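Local coordinates for prolyl endopeptidase (Myxococcus xanthus, PDB 2BKL), which probably hydrolyses oligopeptides on the carboxyl side of proline and, less readily, alanine, as a serine protease of the S9A family, at residues 379-383 / 384-388; 462-466 / 467-471. One frame throughout, in Å; residues are numbered along the deposited sequence.

Contact 1: residues 379-383 / 384-388; sequences YVFTS and FTTPR
Ser383 and Thr386 face each other across the tight turn of a beta hairpin, where strand 376-383 folds back into strand 386-394 within a four-stranded sheet of the propeller. Phe384 and Thr385 form the corners, with backbone angles of a type I turn.

Backbone bonds come first. Ser383 N reaches Thr386 O at 3.1 Å, almost straight (169°), and lies in the carbonyl plane on a lone pair; the return bond from Thr386 N to Ser383 O is weak.

The hydroxyl of Ser383 does more. With OG set between the backbone N and the carbonyl carbon (chi1 82°), it points over the turn and accepts Thr385 N at 3.2 Å, as in an ST turn. It also shares a hydrogen bond with Thr386 OG1, 2.8 Å from Ser383 OG. With an alanine here, the Thr385 amide and the Thr386 hydroxyl would probably both be left without this partner, and the turn less firmly set.

Among the apolar contacts, Thr386 CG2 approaches the ring of Phe381 at its edge, 4.2 Å from CE2. From the turn, the Phe384 ring meets that of Phe433.

On the other flank, Thr382 and Arg388 run side by side, tightly, with CG2 of Thr382 3.2 Å from CG of Arg388. Bent at chi3 (51°), Arg388 brings one guanidinium face against Val380, whose CG1 sits 3.6 Å from NH1, displaced toward the rim.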
ATOM      1  N   TYR A 379      -4.414  -7.321  18.565  1.00  7.42           N
ATOM      2  CA  TYR A 379      -4.229  -7.670  17.179  1.00  8.00           C
ATOM      3  C   TYR A 379      -5.548  -7.616  16.444  1.00  9.22           C
ATOM      4  O   TYR A 379      -6.629  -7.718  17.040  1.00  8.95           O
ATOM      5  CB  TYR A 379      -3.555  -9.040  17.003  1.00 10.18           C
ATOM      6  CG  TYR A 379      -4.420 -10.255  17.241  1.00 10.65           C
ATOM      7  CD1 TYR A 379      -4.515 -10.830  18.491  1.00 11.77           C
ATOM      8  CD2 TYR A 379      -5.109 -10.863  16.190  1.00 11.92           C
ATOM      9  CE1 TYR A 379      -5.307 -11.996  18.702  1.00 12.71           C
ATOM     10  CE2 TYR A 379      -5.877 -11.987  16.392  1.00 13.12           C
ATOM     11  CZ  TYR A 379      -5.987 -12.528  17.667  1.00  9.97           C
ATOM     12  OH  TYR A 379      -6.746 -13.674  17.816  1.00 13.83           O
ATOM     13  N   VAL A 380      -5.436  -7.419  15.140  1.00  8.94           N
ATOM     14  CA  VAL A 380      -6.584  -7.351  14.246  1.00  8.67           C
ATOM     15  C   VAL A 380      -6.691  -8.630  13.462  1.00  9.42           C
ATOM     16  O   VAL A 380      -5.683  -9.139  12.976  1.00 10.06           O
ATOM     17  CB  VAL A 380      -6.380  -6.163  13.280  1.00 10.42           C
ATOM     18  CG1 VAL A 380      -7.547  -6.013  12.314  1.00 13.34           C
ATOM     19  CG2 VAL A 380      -6.156  -4.848  14.026  1.00 12.38           C
ATOM     20  N   PHE A 381      -7.905  -9.157  13.350  1.00 10.35           N
ATOM     21  CA  PHE A 381      -8.193 -10.319  12.525  1.00  9.92           C
ATOM     22  C   PHE A 381      -9.295 -10.029  11.516  1.00  9.98           C
ATOM     23  O   PHE A 381     -10.315  -9.433  11.850  1.00 10.21           O
ATOM     24  CB  PHE A 381      -8.590 -11.494  13.400  1.00 10.87           C
ATOM     25  CG  PHE A 381      -8.941 -12.714  12.617  1.00  9.54           C
ATOM     26  CD1 PHE A 381      -7.942 -13.578  12.196  1.00 10.96           C
ATOM     27  CD2 PHE A 381     -10.256 -12.985  12.301  1.00 11.37           C
ATOM     28  CE1 PHE A 381      -8.241 -14.682  11.462  1.00 10.34           C
ATOM     29  CE2 PHE A 381     -10.571 -14.074  11.559  1.00 12.03           C
ATOM     30  CZ  PHE A 381      -9.575 -14.939  11.141  1.00 10.28           C
ATOM     31  N   THR A 382      -9.083 -10.416  10.269  1.00 10.90           N
ATOM     32  CA  THR A 382     -10.111 -10.312   9.230  1.00 10.18           C
ATOM     33  C   THR A 382     -10.075 -11.590   8.419  1.00  8.76           C
ATOM     34  O   THR A 382      -9.134 -12.347   8.457  1.00  9.69           O
ATOM     35  CB  THR A 382      -9.915  -9.131   8.239  1.00 13.43           C
ATOM     36  OG1 THR A 382      -8.613  -9.246   7.598  1.00 15.39           O
ATOM     37  CG2 THR A 382      -9.858  -7.811   8.943  1.00 17.03           C
ATOM     38  N   SER A 383     -11.098 -11.787   7.609  1.00  8.66           N
ATOM     39  CA  SER A 383     -11.031 -12.783   6.532  1.00 10.77           C
ATOM     40  C   SER A 383     -11.818 -12.231   5.374  1.00  9.41           C
ATOM     41  O   SER A 383     -12.425 -11.176   5.468  1.00  9.47           O
ATOM     42  CB  SER A 383     -11.593 -14.159   6.962  1.00 10.87           C
ATOM     43  OG  SER A 383     -13.009 -14.225   6.879  1.00 15.12           O
ATOM     44  N   PHE A 384     -11.781 -12.916   4.238  1.00  8.97           N
ATOM     45  CA  PHE A 384     -12.521 -12.443   3.080  1.00 11.81           C
ATOM     46  C   PHE A 384     -14.018 -12.321   3.356  1.00 14.14           C
ATOM     47  O   PHE A 384     -14.699 -11.549   2.667  1.00 16.67           O
ATOM     48  CB  PHE A 384     -12.298 -13.342   1.845  1.00 11.23           C
ATOM     49  CG  PHE A 384     -10.962 -13.160   1.194  1.00 11.92           C
ATOM     50  CD1 PHE A 384     -10.648 -12.005   0.490  1.00 13.04           C
ATOM     51  CD2 PHE A 384     -10.005 -14.151   1.282  1.00 11.81           C
ATOM     52  CE1 PHE A 384      -9.378 -11.866  -0.098  1.00 12.75           C
ATOM     53  CE2 PHE A 384      -8.753 -14.017   0.718  1.00 13.13           C
ATOM     54  CZ  PHE A 384      -8.433 -12.877   0.027  1.00 12.84           C
ATOM     55  N   THR A 385     -14.508 -13.084   4.333  1.00 14.85           N
ATOM     56  CA  THR A 385     -15.913 -13.046   4.757  1.00 17.89           C
ATOM     57  C   THR A 385     -16.166 -12.592   6.222  1.00 19.32           C
ATOM     58  O   THR A 385     -17.306 -12.649   6.702  1.00 22.39           O
ATOM     59  CB  THR A 385     -16.526 -14.445   4.547  1.00 20.11           C
ATOM     60  OG1 THR A 385     -15.906 -15.387   5.421  1.00 22.94           O
ATOM     61  CG2 THR A 385     -16.223 -14.974   3.161  1.00 22.53           C
ATOM     62  N   THR A 386     -15.126 -12.125   6.909  1.00 16.02           N
ATOM     63  CA  THR A 386     -15.171 -11.738   8.340  1.00 18.11           C
ATOM     64  C   THR A 386     -14.731 -10.285   8.480  1.00 15.26           C
ATOM     65  O   THR A 386     -13.543  -9.985   8.340  1.00 15.50           O
ATOM     66  CB  THR A 386     -14.187 -12.594   9.212  1.00 17.20           C
ATOM     67  OG1 THR A 386     -14.542 -13.972   9.178  1.00 25.07           O
ATOM     68  CG2 THR A 386     -14.305 -12.244  10.695  1.00 22.79           C
ATOM     69  N   PRO A 387     -15.646  -9.377   8.789  1.00 13.97           N
ATOM     70  CA  PRO A 387     -15.250  -8.000   9.101  1.00 11.92           C
ATOM     71  C   PRO A 387     -14.233  -7.896  10.252  1.00 11.53           C
ATOM     72  O   PRO A 387     -14.189  -8.800  11.083  1.00 11.48           O
ATOM     73  CB  PRO A 387     -16.598  -7.330   9.470  1.00 12.66           C
ATOM     74  CG  PRO A 387     -17.599  -8.130   8.778  1.00 14.89           C
ATOM     75  CD  PRO A 387     -17.109  -9.537   8.826  1.00 13.74           C
ATOM     76  N   ARG A 388     -13.459  -6.809  10.310  1.00 12.31           N
ATOM     77  CA  ARG A 388     -12.391  -6.642  11.291  1.00 15.11           C
ATOM     78  C   ARG A 388     -12.848  -6.897  12.702  1.00 11.73           C
ATOM     79  O   ARG A 388     -13.845  -6.367  13.158  1.00 11.79           O
ATOM     80  CB  ARG A 388     -11.802  -5.217  11.248  1.00 19.11           C
ATOM     81  CG  ARG A 388     -10.795  -4.974  10.162  1.00 25.25           C
ATOM     82  CD  ARG A 388     -10.540  -3.492   9.888  1.00 25.98           C
ATOM     83  NE  ARG A 388     -10.232  -2.710  11.086  1.00 29.34           N
ATOM     84  CZ  ARG A 388      -8.998  -2.383  11.492  1.00 29.34           C
ATOM     85  NH1 ARG A 388      -7.926  -2.750  10.794  1.00 30.43           N
ATOM     86  NH2 ARG A 388      -8.831  -1.663  12.604  1.00 28.29           N
TER

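Contact 2: residues 462-466 / 467-471; sequences ANFRS and SILPW
Leu469 and Ser466 are joined by the one backbone hydrogen bond between 462-466 and 467-471, which closes a type I turn with Ser467 and Ile468 at its corners and leads into helix 469-473 of the alpha/beta-hydrolase domain. Leu469 N lies 3.0 Å from Ser466 O with a nearly straight N-H (168°), yet the donor stands 52° out of the carbonyl plane.

Side-chain carbons lie against two backbone oxygens. In Leu469, CG lies anti to the carbonyl carbon (chi1 -66°), which keeps it on the side of its own N-H and 3.6 Å from Ser466 O. Ile468 CG1, on a different torsion, sits 3.4 Å from Arg465 O, one residue earlier than the Ser466 carbonyl.

Apolar packing is lighter: Leu469 CD1 meets the Phe464 ring obliquely, 4.3 Å from CZ. Helix 56-67 lies against the turn: Ser466 and Ser467 touch its Phe67, while Pro470 packs on Leu59 and Phe63; Ile468 and Arg465 touch Tyr478.

Pro470 has no N-H to offer, and its CD stands 3.9 Å from Ser466 O. The chemistry thus leaves the Leu469 amide as the donor from this turn to that carbonyl, with aliphatic carbons filling in beside it.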
ATOM      1  N   ALA A 462      -5.904 -11.999   3.228  1.00  8.51           N
ATOM      2  CA  ALA A 462      -7.366 -12.114   3.421  1.00  9.66           C
ATOM      3  C   ALA A 462      -7.986 -10.948   4.197  1.00 12.63           C
ATOM      4  O   ALA A 462      -8.553 -11.107   5.319  1.00 12.35           O
ATOM      5  CB  ALA A 462      -7.675 -13.463   4.138  1.00 11.27           C
ATOM      6  N   ASN A 463      -7.869  -9.766   3.628  1.00 12.93           N
ATOM      7  CA  ASN A 463      -8.507  -8.559   4.121  1.00 14.32           C
ATOM      8  C   ASN A 463     -10.007  -8.684   3.849  1.00 13.79           C
ATOM      9  O   ASN A 463     -10.434  -9.271   2.857  1.00 13.01           O
ATOM     10  CB  ASN A 463      -7.977  -7.317   3.373  1.00 19.59           C
ATOM     11  CG  ASN A 463      -6.534  -6.940   3.749  1.00 22.75           C
ATOM     12  OD1 ASN A 463      -6.148  -6.962   4.927  1.00 31.39           O
ATOM     13  ND2 ASN A 463      -5.735  -6.587   2.735  1.00 30.88           N
ATOM     14  N   PHE A 464     -10.825  -8.143   4.734  1.00 12.43           N
ATOM     15  CA  PHE A 464     -12.255  -8.029   4.443  1.00 12.53           C
ATOM     16  C   PHE A 464     -12.522  -6.801   3.595  1.00 13.46           C
ATOM     17  O   PHE A 464     -12.192  -5.666   3.966  1.00 15.14           O
ATOM     18  CB  PHE A 464     -13.091  -7.969   5.721  1.00 10.77           C
ATOM     19  CG  PHE A 464     -14.567  -7.846   5.448  1.00 11.31           C
ATOM     20  CD1 PHE A 464     -15.270  -8.918   4.953  1.00 11.96           C
ATOM     21  CD2 PHE A 464     -15.238  -6.630   5.653  1.00  9.17           C
ATOM     22  CE1 PHE A 464     -16.641  -8.809   4.682  1.00 12.76           C
ATOM     23  CE2 PHE A 464     -16.601  -6.516   5.379  1.00 11.49           C
ATOM     24  CZ  PHE A 464     -17.293  -7.594   4.901  1.00 11.31           C
ATOM     25  N   ARG A 465     -13.181  -7.027   2.457  1.00 13.11           N
ATOM     26  CA  ARG A 465     -13.619  -5.950   1.609  1.00 14.52           C
ATOM     27  C   ARG A 465     -15.118  -6.126   1.397  1.00 11.92           C
ATOM     28  O   ARG A 465     -15.544  -7.059   0.721  1.00 11.56           O
ATOM     29  CB  ARG A 465     -12.914  -6.023   0.255  1.00 19.37           C
ATOM     30  CG  ARG A 465     -11.471  -5.538   0.216  1.00 24.23           C
ATOM     31  CD  ARG A 465     -10.923  -5.526  -1.236  1.00 27.51           C
ATOM     32  NE  ARG A 465      -9.543  -5.041  -1.364  1.00 32.13           N
ATOM     33  CZ  ARG A 465      -9.125  -4.060  -2.183  1.00 33.29           C
ATOM     34  NH1 ARG A 465      -9.960  -3.403  -2.994  1.00 35.21           N
ATOM     35  NH2 ARG A 465      -7.837  -3.732  -2.196  1.00 36.47           N
ATOM     36  N   SER A 466     -15.920  -5.237   1.949  1.00 11.31           N
ATOM     37  CA  SER A 466     -17.355  -5.323   1.716  1.00  9.82           C
ATOM     38  C   SER A 466     -17.720  -5.014   0.259  1.00  8.65           C
ATOM     39  O   SER A 466     -18.787  -5.404  -0.204  1.00  7.88           O
ATOM     40  CB  SER A 466     -18.106  -4.387   2.654  1.00  9.66           C
ATOM     41  OG  SER A 466     -17.797  -3.047   2.386  1.00 12.95           O
ATOM     42  N   SER A 467     -16.807  -4.367  -0.463  1.00  9.60           N
ATOM     43  CA  SER A 467     -17.054  -3.989  -1.845  1.00  9.37           C
ATOM     44  C   SER A 467     -17.331  -5.147  -2.787  1.00  9.52           C
ATOM     45  O   SER A 467     -17.935  -4.939  -3.820  1.00 10.17           O
ATOM     46  CB  SER A 467     -15.905  -3.144  -2.402  1.00 10.32           C
ATOM     47  OG  SER A 467     -14.689  -3.886  -2.463  1.00 11.03           O
ATOM     48  N   ILE A 468     -16.877  -6.347  -2.440  1.00  8.38           N
ATOM     49  CA  ILE A 468     -17.075  -7.511  -3.281  1.00  8.67           C
ATOM     50  C   ILE A 468     -18.422  -8.206  -3.031  1.00  7.78           C
ATOM     51  O   ILE A 468     -18.797  -9.103  -3.765  1.00  7.50           O
ATOM     52  CB  ILE A 468     -15.932  -8.548  -3.143  1.00  9.53           C
ATOM     53  CG1 ILE A 468     -16.016  -9.316  -1.824  1.00  9.05           C
ATOM     54  CG2 ILE A 468     -14.568  -7.901  -3.391  1.00 11.99           C
ATOM     55  CD1 ILE A 468     -15.081 -10.506  -1.797  1.00 11.63           C
ATOM     56  N   LEU A 469     -19.179  -7.804  -2.013  1.00  7.98           N
ATOM     57  CA  LEU A 469     -20.370  -8.569  -1.662  1.00  8.87           C
ATOM     58  C   LEU A 469     -21.482  -8.569  -2.737  1.00  7.42           C
ATOM     59  O   LEU A 469     -22.011  -9.621  -3.020  1.00  7.70           O
ATOM     60  CB  LEU A 469     -20.918  -8.196  -0.280  1.00 10.48           C
ATOM     61  CG  LEU A 469     -19.976  -8.580   0.864  1.00 12.09           C
ATOM     62  CD1 LEU A 469     -20.529  -8.020   2.175  1.00 14.11           C
ATOM     63  CD2 LEU A 469     -19.799 -10.083   0.965  1.00 14.69           C
ATOM     64  N   PRO A 470     -21.848  -7.448  -3.356  1.00  8.57           N
ATOM     65  CA  PRO A 470     -22.816  -7.491  -4.469  1.00  9.69           C
ATOM     66  C   PRO A 470     -22.367  -8.415  -5.624  1.00  7.37           C
ATOM     67  O   PRO A 470     -23.167  -9.140  -6.222  1.00  9.33           O
ATOM     68  CB  PRO A 470     -22.906  -6.020  -4.893  1.00 10.23           C
ATOM     69  CG  PRO A 470     -22.615  -5.326  -3.644  1.00 11.18           C
ATOM     70  CD  PRO A 470     -21.471  -6.062  -3.021  1.00  9.40           C
ATOM     71  N   TRP A 471     -21.064  -8.474  -5.854  1.00  7.27           N
ATOM     72  CA  TRP A 471     -20.506  -9.331  -6.893  1.00  7.43           C
ATOM     73  C   TRP A 471     -20.739 -10.798  -6.554  1.00  7.36           C
ATOM     74  O   TRP A 471     -21.270 -11.540  -7.376  1.00  7.81           O
ATOM     75  CB  TRP A 471     -19.024  -9.007  -7.054  1.00  7.35           C
ATOM     76  CG  TRP A 471     -18.304  -9.725  -8.167  1.00  7.82           C
ATOM     77  CD1 TRP A 471     -17.410 -10.766  -8.048  1.00  7.01           C
ATOM     78  CD2 TRP A 471     -18.429  -9.466  -9.554  1.00  7.34           C
ATOM     79  NE1 TRP A 471     -16.988 -11.162  -9.292  1.00  7.00           N
ATOM     80  CE2 TRP A 471     -17.562 -10.339 -10.231  1.00  7.60           C
ATOM     81  CE3 TRP A 471     -19.167  -8.546 -10.299  1.00  9.60           C
ATOM     82  CZ2 TRP A 471     -17.445 -10.338 -11.619  1.00  9.92           C
ATOM     83  CZ3 TRP A 471     -19.036  -8.530 -11.669  1.00 10.43           C
ATOM     84  CH2 TRP A 471     -18.169  -9.421 -12.312  1.00 11.33           C
TER

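In the fold
Both contacts are local and follow one another in series, neither nested nor crossing. From the N terminus, contact 1 closes the hairpin between strands 376-383 and 386-394 in the propeller; contact 2 later closes the turn between the loop after strand 448-451 and helix 469-473 of the hydrolase domain. Their centres are 11 Å apart, and they meet directly across the domain boundary. Thr382 OG1 lies 2.9 Å from Ala462 O, a probable hydrogen bond. In plain packing, Phe464 CB stands 3.3 Å from Ser383 O and equally near Thr386 O. Phe384, which also touches Ala462 and strands 415-423 and 477-481, extends the hairpin's hold on the hydrolase domain.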